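Local coordinates for protein PvdO (PDB 5HHA) that binds calcium, takes part in maturation of the pyoverdine chromophore in the periplasm and is related to formylglycine-generating enzymes, whose oxidase activity is only tentatively assigned to it, at residues G30-D35 with E41-P46; F77-Y82 with Y211-N216; Q83-E88 with S198-F203; E154-Y159 with R281-L286. One frame throughout, in Å; residues are numbered along the deposited sequence.

Contact 1: G30-D35 with E41-P46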
loop_
_atom_site.group_PDB
_atom_site.type_symbol
_atom_site.label_atom_id
_atom_site.label_comp_id
_atom_site.label_asym_id
_atom_site.label_seq_id
_atom_site.Cartn_x
_atom_site.Cartn_y
_atom_site.Cartn_z
ATOM N N GLY A 30 5.622 6.724 15.673
ATOM C CA GLY A 30 4.738 7.825 15.367
ATOM C C GLY A 30 5.483 9.046 14.842
ATOM O O GLY A 30 4.872 9.926 14.250
ATOM N N THR A 31 6.804 9.066 15.005
ATOM C CA THR A 31 7.583 10.188 14.468
ATOM C C THR A 31 7.473 10.232 12.949
ATOM O O THR A 31 7.650 9.206 12.291
ATOM C CB THR A 31 9.059 10.079 14.840
ATOM O OG1 THR A 31 9.179 10.101 16.267
ATOM C CG2 THR A 31 9.864 11.259 14.267
ATOM N N VAL A 32 7.234 11.424 12.412
ATOM C CA VAL A 32 7.148 11.641 10.983
ATOM C C VAL A 32 8.379 12.418 10.555
ATOM O O VAL A 32 8.765 13.399 11.205
ATOM C CB VAL A 32 5.893 12.452 10.619
ATOM C CG1 VAL A 32 5.844 12.712 9.132
ATOM C CG2 VAL A 32 4.643 11.720 11.081
ATOM N N PHE A 33 9.030 11.966 9.501
ATOM C CA PHE A 33 10.233 12.632 9.015
ATOM C C PHE A 33 10.363 12.479 7.513
ATOM O O PHE A 33 9.741 11.595 6.910
ATOM C CB PHE A 33 11.474 12.049 9.683
ATOM C CG PHE A 33 11.733 10.592 9.349
ATOM C CD1 PHE A 33 11.133 9.562 10.063
ATOM C CD2 PHE A 33 12.585 10.251 8.305
ATOM C CE1 PHE A 33 11.394 8.219 9.754
ATOM C CE2 PHE A 33 12.838 8.920 7.989
ATOM C CZ PHE A 33 12.236 7.904 8.726
ATOM N N LYS A 34 11.178 13.329 6.895
ATOM C CA LYS A 34 11.508 13.203 5.478
ATOM C C LYS A 34 13.018 13.290 5.350
ATOM O O LYS A 34 13.646 14.117 6.017
ATOM C CB LYS A 34 10.898 14.357 4.665
ATOM C CG LYS A 34 9.395 14.354 4.552
ATOM C CD LYS A 34 8.898 15.694 3.983
ATOM C CE LYS A 34 9.448 15.994 2.608
ATOM N NZ LYS A 34 8.910 17.324 2.119
ATOM N N ASP A 35 13.609 12.493 4.476
ATOM C CA ASP A 35 15.045 12.571 4.243
ATOM C C ASP A 35 15.440 13.621 3.214
ATOM O O ASP A 35 16.629 13.919 3.066
ATOM C CB ASP A 35 15.604 11.212 3.833
ATOM C CG ASP A 35 15.594 10.217 4.955
ATOM O OD1 ASP A 35 15.853 10.621 6.107
ATOM O OD2 ASP A 35 15.338 9.019 4.711
ATOM N N GLU A 41 7.091 11.381 2.945
ATOM C CA GLU A 41 6.994 11.498 4.396
ATOM C C GLU A 41 6.892 10.118 5.030
ATOM O O GLU A 41 5.994 9.331 4.686
ATOM C CB GLU A 41 5.792 12.342 4.764
ATOM C CG GLU A 41 5.958 13.798 4.283
ATOM C CD GLU A 41 4.733 14.663 4.483
ATOM O OE1 GLU A 41 3.809 14.279 5.212
ATOM O OE2 GLU A 41 4.674 15.764 3.894
ATOM N N MET A 42 7.820 9.822 5.927
ATOM C CA MET A 42 7.922 8.521 6.562
ATOM C C MET A 42 7.418 8.596 7.997
ATOM O O MET A 42 7.569 9.630 8.680
ATOM C CB MET A 42 9.370 8.090 6.564
ATOM C CG MET A 42 9.996 8.077 5.202
ATOM S SD MET A 42 9.173 7.030 3.991
ATOM C CE MET A 42 9.524 5.385 4.663
ATOM N N VAL A 43 6.816 7.511 8.475
ATOM C CA VAL A 43 6.391 7.417 9.865
ATOM C C VAL A 43 6.995 6.152 10.466
ATOM O O VAL A 43 7.037 5.090 9.841
ATOM C CB VAL A 43 4.835 7.456 10.006
ATOM C CG1 VAL A 43 4.152 6.277 9.279
ATOM C CG2 VAL A 43 4.418 7.510 11.470
ATOM N N VAL A 44 7.503 6.285 11.688
ATOM C CA VAL A 44 8.084 5.157 12.390
ATOM C C VAL A 44 6.995 4.264 12.968
ATOM O O VAL A 44 6.139 4.728 13.710
ATOM C CB VAL A 44 9.022 5.633 13.536
ATOM C CG1 VAL A 44 9.595 4.447 14.309
ATOM C CG2 VAL A 44 10.151 6.511 12.989
ATOM N N LEU A 45 7.044 2.992 12.598
ATOM C CA LEU A 45 6.189 1.964 13.190
ATOM C C LEU A 45 6.935 1.259 14.314
ATOM O O LEU A 45 8.114 0.999 14.218
ATOM C CB LEU A 45 5.743 0.935 12.142
ATOM C CG LEU A 45 5.033 1.482 10.892
ATOM C CD1 LEU A 45 4.426 0.321 10.102
ATOM C CD2 LEU A 45 3.951 2.459 11.249
ATOM N N PRO A 46 6.220 0.897 15.382
ATOM C CA PRO A 46 6.851 0.252 16.530
ATOM C C PRO A 46 7.214 -1.184 16.250
ATOM O O PRO A 46 6.618 -1.861 15.406
ATOM C CB PRO A 46 5.759 0.322 17.596
ATOM C CG PRO A 46 4.503 0.356 16.848
ATOM C CD PRO A 46 4.788 1.138 15.593
HETATM O O HOH W 1 6.114 16.446 1.659
#
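Phe33 lays one face of its ring over Met42, and this pair makes the tight side of the contact. The CB of Met42 stands 3.8 Å from the ring centroid, only 18° off the ring normal, a CH-pi contact displaced toward the rim. At the ring's edge, near its plane, Val44 CG2 approaches Phe33 CE1 to 3.9 Å. The ring can reach these partners because CG sits between the backbone N and the carbonyl carbon (chi1 65°), which folds it back over the neighbouring strand. A flat aromatic ring suits a place where a face can lie on one buried side chain, Met42, and the edge meet another, Val44. Arg284 also packs against the ring, and Lys27 makes a cation-pi contact with it.

The backbones form an antiparallel beta hairpin of strands 32-33 and 42-52, at the border of the mixed sheet. Phe33 and Met42 are its hydrogen-bonded pair, with Met42 N to Phe33 O at 2.8 Å; Val32 and Val43 are the non-hydrogen-bonded pair beside it. Beyond them, Gly30 N bonds to Val44 O at 2.8 Å. Gly30 has a positive phi of 92°, at which a side chain would jam against the preceding carbonyl.

The other sheet face is looser: Val32 CG2 and Val43 CG2 only graze at 4.2 Å, and Val32 is exposed. At the solvent end the methylenes of Lys34 and Glu41 meet, CG to CG, at 3.5 Å. One water joins their charged ends, accepting from Lys34 NZ and donating to Glu41 OE2, while Lys37 O takes NZ directly and Arg81 holds Glu41 OE1 in a salt bridge.

Contact 2: F77-Y82 with Y211-N216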
loop_
_atom_site.group_PDB
_atom_site.type_symbol
_atom_site.label_atom_id
_atom_site.label_comp_id
_atom_site.label_asym_id
_atom_site.label_seq_id
_atom_site.Cartn_x
_atom_site.Cartn_y
_atom_site.Cartn_z
ATOM N N PHE A 77 10.657 0.236 12.292
ATOM C CA PHE A 77 11.006 0.512 10.902
ATOM C C PHE A 77 10.032 1.568 10.421
ATOM O O PHE A 77 8.988 1.793 11.034
ATOM C CB PHE A 77 10.918 -0.750 10.037
ATOM C CG PHE A 77 9.548 -1.342 9.971
ATOM C CD1 PHE A 77 9.051 -2.110 11.005
ATOM C CD2 PHE A 77 8.758 -1.150 8.837
ATOM C CE1 PHE A 77 7.769 -2.656 10.936
ATOM C CE2 PHE A 77 7.492 -1.705 8.746
ATOM C CZ PHE A 77 6.994 -2.446 9.788
ATOM N N ALA A 78 10.373 2.268 9.345
ATOM C CA ALA A 78 9.508 3.322 8.826
ATOM C C ALA A 78 8.819 2.881 7.537
ATOM O O ALA A 78 9.388 2.139 6.743
ATOM C CB ALA A 78 10.328 4.577 8.581
ATOM N N ILE A 79 7.615 3.396 7.337
ATOM C CA ILE A 79 6.932 3.284 6.044
ATOM C C ILE A 79 6.457 4.652 5.645
ATOM O O ILE A 79 6.316 5.531 6.477
ATOM C CB ILE A 79 5.749 2.260 6.063
ATOM C CG1 ILE A 79 4.601 2.763 6.932
ATOM C CG2 ILE A 79 6.203 0.882 6.470
ATOM C CD1 ILE A 79 3.307 1.950 6.707
ATOM N N SER A 80 6.177 4.831 4.366
ATOM C CA SER A 80 5.608 6.097 3.932
ATOM C C SER A 80 4.185 6.208 4.485
ATOM O O SER A 80 3.378 5.268 4.373
ATOM C CB SER A 80 5.715 6.246 2.423
ATOM O OG SER A 80 5.087 5.201 1.708
ATOM N N ARG A 81 3.903 7.314 5.166
ATOM C CA ARG A 81 2.595 7.440 5.800
ATOM C C ARG A 81 1.475 7.552 4.781
ATOM O O ARG A 81 0.301 7.252 5.080
ATOM C CB ARG A 81 2.555 8.582 6.827
ATOM C CG ARG A 81 2.716 9.987 6.304
ATOM C CD ARG A 81 2.481 10.934 7.467
ATOM N NE ARG A 81 2.571 12.342 7.110
ATOM C CZ ARG A 81 2.181 13.321 7.921
ATOM N NH1 ARG A 81 1.714 13.034 9.134
ATOM N NH2 ARG A 81 2.280 14.590 7.526
ATOM N N TYR A 82 1.840 8.011 3.591
ATOM C CA TYR A 82 0.964 8.025 2.428
ATOM C C TYR A 82 1.505 7.056 1.381
ATOM O O TYR A 82 2.681 6.675 1.423
ATOM C CB TYR A 82 0.954 9.406 1.779
ATOM C CG TYR A 82 0.636 10.542 2.714
ATOM C CD1 TYR A 82 -0.579 10.592 3.368
ATOM C CD2 TYR A 82 1.538 11.585 2.936
ATOM C CE1 TYR A 82 -0.900 11.640 4.202
ATOM C CE2 TYR A 82 1.220 12.640 3.779
ATOM C CZ TYR A 82 0.010 12.632 4.413
ATOM O OH TYR A 82 -0.306 13.681 5.248
ATOM N N TYR A 211 -1.999 6.820 6.659
ATOM C CA TYR A 211 -3.185 7.236 5.905
ATOM C C TYR A 211 -3.419 6.330 4.695
ATOM O O TYR A 211 -2.474 5.777 4.118
ATOM C CB TYR A 211 -2.998 8.648 5.353
ATOM C CG TYR A 211 -2.904 9.729 6.405
ATOM C CD1 TYR A 211 -1.700 10.015 7.047
ATOM C CD2 TYR A 211 -4.014 10.499 6.707
ATOM C CE1 TYR A 211 -1.618 11.010 7.988
ATOM C CE2 TYR A 211 -3.930 11.529 7.641
ATOM C CZ TYR A 211 -2.730 11.757 8.257
ATOM O OH TYR A 211 -2.642 12.777 9.213
ATOM N N ASP A 212 -4.682 6.210 4.314
ATOM C CA ASP A 212 -5.118 5.554 3.073
ATOM C C ASP A 212 -4.825 4.058 3.018
ATOM O O ASP A 212 -4.760 3.501 1.921
ATOM C CB ASP A 212 -4.567 6.271 1.831
ATOM C CG ASP A 212 -5.120 7.671 1.670
ATOM O OD1 ASP A 212 -6.364 7.843 1.692
ATOM O OD2 ASP A 212 -4.316 8.629 1.528
ATOM N N MET A 213 -4.695 3.402 4.162
ATOM C CA MET A 213 -4.467 1.968 4.136
ATOM C C MET A 213 -5.710 1.182 3.710
ATOM O O MET A 213 -5.615 -0.014 3.441
ATOM C CB MET A 213 -3.967 1.485 5.492
ATOM C CG MET A 213 -2.475 1.723 5.706
ATOM S SD MET A 213 -1.506 0.518 4.772
ATOM C CE MET A 213 0.119 0.770 5.429
ATOM N N HIS A 214 -6.872 1.820 3.649
ATOM C CA HIS A 214 -8.132 1.132 3.352
ATOM C C HIS A 214 -8.826 1.609 2.110
ATOM O O HIS A 214 -9.983 1.284 1.873
ATOM C CB HIS A 214 -9.020 1.125 4.592
ATOM C CG HIS A 214 -8.295 0.557 5.768
ATOM N ND1 HIS A 214 -8.307 -0.770 6.157
ATOM C CD2 HIS A 214 -7.420 1.172 6.573
ATOM C CE1 HIS A 214 -7.467 -0.930 7.169
ATOM N NE2 HIS A 214 -6.936 0.249 7.449
ATOM N N GLY A 215 -8.113 2.351 1.269
ATOM C CA GLY A 215 -8.670 2.734 -0.016
ATOM C C GLY A 215 -7.651 3.457 -0.882
ATOM O O GLY A 215 -6.428 3.386 -0.662
ATOM N N ASN A 216 -8.182 4.159 -1.870
ATOM C CA ASN A 216 -7.424 4.992 -2.798
ATOM C C ASN A 216 -6.806 4.146 -3.913
ATOM O O ASN A 216 -7.310 4.151 -5.035
ATOM C CB ASN A 216 -6.451 5.949 -2.087
ATOM C CG ASN A 216 -6.410 7.323 -2.737
ATOM O OD1 ASN A 216 -7.190 7.612 -3.631
ATOM N ND2 ASN A 216 -5.504 8.179 -2.264
#
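Tyr211 meets segment 77-82 through one backbone hydrogen bond and by packing against the side chains of Arg81 and Tyr82. Its N donates to Arg81 O over 2.8 Å. This is the single hydrogen bond between the segments, made just where strand 77-80 has given way to loop.

The aromatic contact lies beside it. Tyr82 and Tyr211 run side by side and point the same way, their planes 38° apart and centroids 5.0 Å apart, too oblique for either a stack or an edge-to-face pair. Tyr82 CE1 comes over one face of Tyr211, 3.4 Å from its CD1. The extended aliphatic part of Arg81 runs along Tyr211 as well, and its CD lies 4.1 Å from Tyr211 CE1. The guanidinium plane is almost perpendicular to that ring, with Tyr82 OH 3.3 Å above one of its faces, toward the rim, and its polar end is engaged by Glu41 in a salt bridge.

Purely apolar packing occurs further in, where Ile79 CD1 and Met213 CE meet tip to tip at 3.6 Å. Met213 is the second residue of the type I turn from Asp212 to Gly215, and its unbranched, flexible chain, bent at chi2 (-76°), can bring the methyl to the isoleucine.

Apolar tips thus meet in the buried part, while nearer the surface Arg81 packs through its carbons and gives its charge to Glu41.

Contact 3: Q83-E88 with S198-F203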
loop_
_atom_site.group_PDB
_atom_site.type_symbol
_atom_site.label_atom_id
_atom_site.label_comp_id
_atom_site.label_asym_id
_atom_site.label_seq_id
_atom_site.Cartn_x
_atom_site.Cartn_y
_atom_site.Cartn_z
ATOM N N GLN A 83 0.666 6.671 0.440
ATOM C CA GLN A 83 1.143 6.163 -0.818
ATOM C C GLN A 83 2.087 7.207 -1.438
ATOM O O GLN A 83 1.906 8.422 -1.255
ATOM C CB GLN A 83 -0.054 5.876 -1.721
ATOM C CG GLN A 83 -0.851 4.640 -1.272
ATOM C CD GLN A 83 -2.350 4.848 -1.088
ATOM O OE1 GLN A 83 -2.915 5.912 -1.348
ATOM N NE2 GLN A 83 -3.012 3.770 -0.647
ATOM N N VAL A 84 3.108 6.730 -2.138
ATOM C CA VAL A 84 4.011 7.652 -2.816
ATOM C C VAL A 84 3.201 8.447 -3.824
ATOM O O VAL A 84 2.347 7.901 -4.511
ATOM C CB VAL A 84 5.163 6.894 -3.453
ATOM C CG1 VAL A 84 6.020 7.823 -4.344
ATOM C CG2 VAL A 84 6.036 6.266 -2.371
ATOM N N THR A 85 3.432 9.755 -3.891
ATOM C CA THR A 85 2.564 10.606 -4.696
ATOM C C THR A 85 3.044 10.759 -6.122
ATOM O O THR A 85 4.195 10.469 -6.445
ATOM C CB THR A 85 2.451 12.024 -4.124
ATOM O OG1 THR A 85 3.727 12.668 -4.252
ATOM C CG2 THR A 85 1.975 12.032 -2.663
ATOM N N ALA A 86 2.146 11.228 -6.967
ATOM C CA ALA A 86 2.489 11.530 -8.351
ATOM C C ALA A 86 3.642 12.527 -8.436
ATOM O O ALA A 86 4.531 12.370 -9.274
ATOM C CB ALA A 86 1.291 12.063 -9.085
ATOM N N GLY A 87 3.639 13.552 -7.592
ATOM C CA GLY A 87 4.713 14.527 -7.615
ATOM C C GLY A 87 6.016 13.927 -7.161
ATOM O O GLY A 87 7.092 14.276 -7.661
ATOM N N GLU A 88 5.948 13.012 -6.205
ATOM C CA GLU A 88 7.162 12.358 -5.730
ATOM C C GLU A 88 7.743 11.471 -6.820
ATOM O O GLU A 88 8.966 11.448 -7.040
ATOM C CB GLU A 88 6.882 11.572 -4.456
ATOM C CG GLU A 88 6.749 12.499 -3.262
ATOM C CD GLU A 88 5.967 11.948 -2.077
ATOM O OE1 GLU A 88 5.536 10.770 -2.078
ATOM O OE2 GLU A 88 5.818 12.723 -1.100
ATOM N N SER A 198 -7.971 10.227 -4.591
ATOM C CA SER A 198 -8.013 11.435 -3.803
ATOM C C SER A 198 -6.591 11.815 -3.428
ATOM O O SER A 198 -5.694 10.984 -3.368
ATOM C CB SER A 198 -8.827 11.176 -2.525
ATOM O OG SER A 198 -8.465 9.916 -1.924
ATOM N N PRO A 199 -6.354 13.105 -3.149
ATOM C CA PRO A 199 -5.036 13.468 -2.638
ATOM C C PRO A 199 -4.730 12.629 -1.423
ATOM O O PRO A 199 -5.610 12.340 -0.619
ATOM C CB PRO A 199 -5.183 14.957 -2.268
ATOM C CG PRO A 199 -6.358 15.425 -3.053
ATOM C CD PRO A 199 -7.274 14.246 -3.239
ATOM N N VAL A 200 -3.478 12.256 -1.246
ATOM C CA VAL A 200 -3.128 11.428 -0.103
ATOM C C VAL A 200 -3.479 12.172 1.184
ATOM O O VAL A 200 -3.307 13.404 1.278
ATOM C CB VAL A 200 -1.653 10.993 -0.144
ATOM C CG1 VAL A 200 -1.383 10.192 -1.422
ATOM C CG2 VAL A 200 -0.699 12.203 -0.020
ATOM N N GLY A 201 -4.003 11.445 2.169
ATOM C CA GLY A 201 -4.329 12.043 3.450
ATOM C C GLY A 201 -5.645 12.805 3.486
ATOM O O GLY A 201 -5.793 13.723 4.308
ATOM N N SER A 202 -6.607 12.477 2.629
ATOM C CA SER A 202 -7.892 13.164 2.595
ATOM C C SER A 202 -8.864 12.625 3.646
ATOM O O SER A 202 -9.990 13.148 3.764
ATOM C CB SER A 202 -8.526 13.077 1.214
ATOM O OG SER A 202 -7.748 13.796 0.268
ATOM N N PHE A 203 -8.439 11.616 4.403
ATOM C CA PHE A 203 -9.268 10.999 5.447
ATOM C C PHE A 203 -8.381 10.855 6.683
ATOM O O PHE A 203 -7.158 11.001 6.596
ATOM C CB PHE A 203 -9.790 9.622 4.981
ATOM C CG PHE A 203 -10.504 9.681 3.665
ATOM C CD1 PHE A 203 -9.825 9.532 2.475
ATOM C CD2 PHE A 203 -11.859 9.967 3.602
ATOM C CE1 PHE A 203 -10.492 9.666 1.251
ATOM C CE2 PHE A 203 -12.510 10.077 2.408
ATOM C CZ PHE A 203 -11.832 9.939 1.227
#
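Val200 is the side chain on which this contact turns, its two methyls meeting a threonine and a backbone carbonyl. CG2 of Val200 lies 3.8 Å from Thr85 CG2, and CG1 of the same valine is 4.0 Å from that methyl, so the threonine methyl is faced by both branches. The two side chains cross at about a right angle. Val200 CG1 also touches Gln83 O at 3.7 Å. No hydrogen bond joins the segments. A beta-branched apolar residue suits the place, since its two methyls, branching close to the backbone, can touch Thr85 and Gln83 O at once.

The next shell fixes Thr85. Its OG1 occupies the position between the backbone N and the carbonyl carbon (chi1 67°), which turns the hydroxyl to the helix and leaves CG2 for Val200. Thr85 is the N-cap of helix 86-96: Glu88 N donates to Thr85 OG1 at 3.0 Å, and Thr85 N donates to Glu88 OE1 at 3.0 Å. This reciprocal pair is a capping box, for which threonine and glutamate are well suited, one offering a short hydroxyl and the other a carboxylate.

Val200 packs also on Tyr82, bonds through its backbone to Arg123, and is held by the type II turn from Pro199 to Ser202, in which Gly201 takes the positive phi (80°) that glycine tolerates readily. Ser202 OG donates to Pro199 O at 2.7 Å across the turn, and Asp212 OD2 accepts from Gly201 N.

Further out, Gln83 NE2 is bonded to Glu219, on strand 218-221, and Val84 pairs its backbone with Phe280 of strand 278-285, while Val84 and Glu88 pack on Tyr137 of helix 131-145.

Contact 4: E154-Y159 with R281-L286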
loop_
_atom_site.group_PDB
_atom_site.type_symbol
_atom_site.label_atom_id
_atom_site.label_comp_id
_atom_site.label_asym_id
_atom_site.label_seq_id
_atom_site.Cartn_x
_atom_site.Cartn_y
_atom_site.Cartn_z
ATOM N N GLU A 154 4.390 -7.934 2.706
ATOM C CA GLU A 154 2.946 -8.063 2.913
ATOM C C GLU A 154 2.614 -7.953 4.394
ATOM O O GLU A 154 1.635 -7.320 4.790
ATOM C CB GLU A 154 2.432 -9.378 2.336
ATOM C CG GLU A 154 0.910 -9.438 2.310
ATOM C CD GLU A 154 0.291 -10.687 1.730
ATOM O OE1 GLU A 154 1.011 -11.657 1.435
ATOM O OE2 GLU A 154 -0.948 -10.647 1.529
ATOM N N ALA A 155 3.431 -8.591 5.226
ATOM C CA ALA A 155 3.206 -8.530 6.667
ATOM C C ALA A 155 3.327 -7.106 7.205
ATOM O O ALA A 155 2.528 -6.655 8.033
ATOM C CB ALA A 155 4.200 -9.443 7.369
ATOM N N GLU A 156 4.341 -6.364 6.749
ATOM C CA GLU A 156 4.498 -4.966 7.161
ATOM C C GLU A 156 3.283 -4.145 6.764
ATOM O O GLU A 156 2.824 -3.289 7.501
ATOM C CB GLU A 156 5.745 -4.338 6.534
ATOM C CG GLU A 156 7.045 -4.822 7.142
ATOM C CD GLU A 156 8.280 -4.424 6.355
ATOM O OE1 GLU A 156 8.174 -3.989 5.195
ATOM O OE2 GLU A 156 9.383 -4.577 6.930
ATOM N N ARG A 157 2.763 -4.419 5.571
ATOM C CA ARG A 157 1.626 -3.668 5.073
ATOM C C ARG A 157 0.382 -3.942 5.938
ATOM O O ARG A 157 -0.316 -3.004 6.353
ATOM C CB ARG A 157 1.397 -3.955 3.591
ATOM C CG ARG A 157 0.720 -2.833 2.804
ATOM C CD ARG A 157 -0.760 -2.651 3.119
ATOM N NE ARG A 157 -1.337 -1.615 2.264
ATOM C CZ ARG A 157 -2.606 -1.235 2.301
ATOM N NH1 ARG A 157 -3.481 -1.908 3.028
ATOM N NH2 ARG A 157 -2.996 -0.201 1.585
ATOM N N GLU A 158 0.100 -5.204 6.227
ATOM C CA GLU A 158 -1.071 -5.483 7.074
ATOM C C GLU A 158 -0.873 -4.917 8.484
ATOM O O GLU A 158 -1.794 -4.388 9.073
ATOM C CB GLU A 158 -1.407 -6.969 7.129
ATOM C CG GLU A 158 -2.755 -7.222 7.857
ATOM C CD GLU A 158 -3.296 -8.637 7.750
ATOM O OE1 GLU A 158 -3.293 -9.206 6.648
ATOM O OE2 GLU A 158 -3.755 -9.142 8.809
ATOM N N TYR A 159 0.346 -5.013 9.009
ATOM C CA TYR A 159 0.664 -4.466 10.334
ATOM C C TYR A 159 0.343 -2.979 10.371
ATOM O O TYR A 159 -0.266 -2.462 11.294
ATOM C CB TYR A 159 2.134 -4.686 10.611
ATOM C CG TYR A 159 2.679 -4.219 11.941
ATOM C CD1 TYR A 159 2.204 -4.759 13.135
ATOM C CD2 TYR A 159 3.756 -3.337 12.003
ATOM C CE1 TYR A 159 2.770 -4.403 14.354
ATOM C CE2 TYR A 159 4.310 -2.960 13.222
ATOM C CZ TYR A 159 3.823 -3.527 14.380
ATOM O OH TYR A 159 4.356 -3.237 15.630
ATOM N N ARG A 281 3.789 2.033 -1.466
ATOM C CA ARG A 281 4.524 2.704 -0.406
ATOM C C ARG A 281 5.983 2.236 -0.483
ATOM O O ARG A 281 6.314 1.265 -1.155
ATOM C CB ARG A 281 3.939 2.360 0.965
ATOM C CG ARG A 281 2.549 2.858 1.164
ATOM C CD ARG A 281 1.986 2.466 2.526
ATOM N NE ARG A 281 0.557 2.627 2.477
ATOM C CZ ARG A 281 -0.121 3.695 2.892
ATOM N NH1 ARG A 281 0.459 4.675 3.578
ATOM N NH2 ARG A 281 -1.419 3.766 2.646
ATOM N N VAL A 282 6.846 2.948 0.250
ATOM C CA VAL A 282 8.188 2.483 0.499
ATOM C C VAL A 282 8.409 2.376 1.996
ATOM O O VAL A 282 7.754 3.032 2.812
ATOM C CB VAL A 282 9.273 3.410 -0.135
ATOM C CG1 VAL A 282 9.222 3.366 -1.654
ATOM C CG2 VAL A 282 9.166 4.856 0.354
ATOM N N ALA A 283 9.393 1.548 2.327
ATOM C CA ALA A 283 9.827 1.357 3.707
ATOM C C ALA A 283 11.287 1.764 3.826
ATOM O O ALA A 283 12.015 1.738 2.836
ATOM C CB ALA A 283 9.651 -0.095 4.130
ATOM N N ARG A 284 11.699 2.056 5.054
ATOM C CA ARG A 284 13.056 2.523 5.321
ATOM C C ARG A 284 13.532 1.919 6.631
ATOM O O ARG A 284 12.840 2.015 7.644
ATOM C CB ARG A 284 13.062 4.055 5.361
ATOM C CG ARG A 284 13.995 4.716 6.366
ATOM C CD ARG A 284 15.121 5.431 5.684
ATOM N NE ARG A 284 15.427 6.770 6.220
ATOM C CZ ARG A 284 16.025 7.008 7.389
ATOM N NH1 ARG A 284 16.328 6.020 8.208
ATOM N NH2 ARG A 284 16.288 8.248 7.739
ATOM N N GLU A 285 14.711 1.314 6.624
ATOM C CA GLU A 285 15.278 0.801 7.866
ATOM C C GLU A 285 15.749 1.985 8.697
ATOM O O GLU A 285 16.145 3.018 8.167
ATOM C CB GLU A 285 16.403 -0.192 7.574
ATOM C CG GLU A 285 15.901 -1.647 7.543
ATOM C CD GLU A 285 16.359 -2.435 6.326
ATOM O OE1 GLU A 285 17.577 -2.544 6.098
ATOM O OE2 GLU A 285 15.498 -2.974 5.601
ATOM N N LEU A 286 15.671 1.843 10.016
ATOM C CA LEU A 286 16.059 2.931 10.902
ATOM C C LEU A 286 17.494 2.771 11.391
ATOM O O LEU A 286 18.050 1.675 11.365
ATOM C CB LEU A 286 15.068 3.033 12.062
ATOM C CG LEU A 286 13.714 3.482 11.513
ATOM C CD1 LEU A 286 12.612 3.405 12.560
ATOM C CD2 LEU A 286 13.820 4.878 10.979
ATOM O OXT LEU A 286 18.129 3.750 11.790
#
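Helix segment 154-159 and strand segment 281-286 lie well apart, the nearest CA pairs being Arg157 with Arg281 at 8.9 Å and Glu156 with Ala283 at 9.0 Å, so that only side chains bridge them. Glu156 points its CB toward the strand and brings OE1 to 4.3 Å from Ala283 CB, a loose touch of a carboxylate on a methyl. Alanine suits this spot, since its small side chain leaves room for the glutamate. Arg150 holds both Glu156 OE1 and Glu285 OE2 in salt bridges and so links the helix to the end of the strand.

The contact places helix 154-162 against strand 278-285 of the mixed sheet, within the sulfatase-modifying-factor-like domain, and it is buried throughout. Between the two arginines, Arg157 NH2 and Arg281 NH2 approach to 4.4 Å, the Arg157 atom lying at the edge of the Arg281 guanidinium, near its plane. Glu219 OE2 makes salt bridges with Arg157 NH2 and Arg281 NE, which probably offsets the two positive charges and lets them lie close. Further partners include Met213 O for Arg157 NH1, and Tyr211 O and Ser80 O for Arg281 NH2 and NH1. A long side chain ending in a guanidinium with several N-H donors suits such a place, because it can serve several acceptors at once. Arg157 reaches it with its chain bent at chi2 (-72°).

From the N terminus, contact 1 closes first, as the short hairpin of 30-35 and 41-46. Strand 77-80 then lies beside strand 42-52 in the sheet, bonding Leu45 N to Phe77 O, and opens contact 2, whose loop of 128 residues closes at 211-216. Contact 3 nests inside that loop, bringing 83-88 to the turn at 198-203; a bond from Ser198 N to Asn216 OD1 ties the two. Contact 4 opens within contacts 2 and 3 and ends at the C terminus, crossing both. It joins helix 154-162 to strand 278-285, which pairs with strand 77-80, and the helix reaches contact 1 through the bond between Tyr159 OH and Pro46 O.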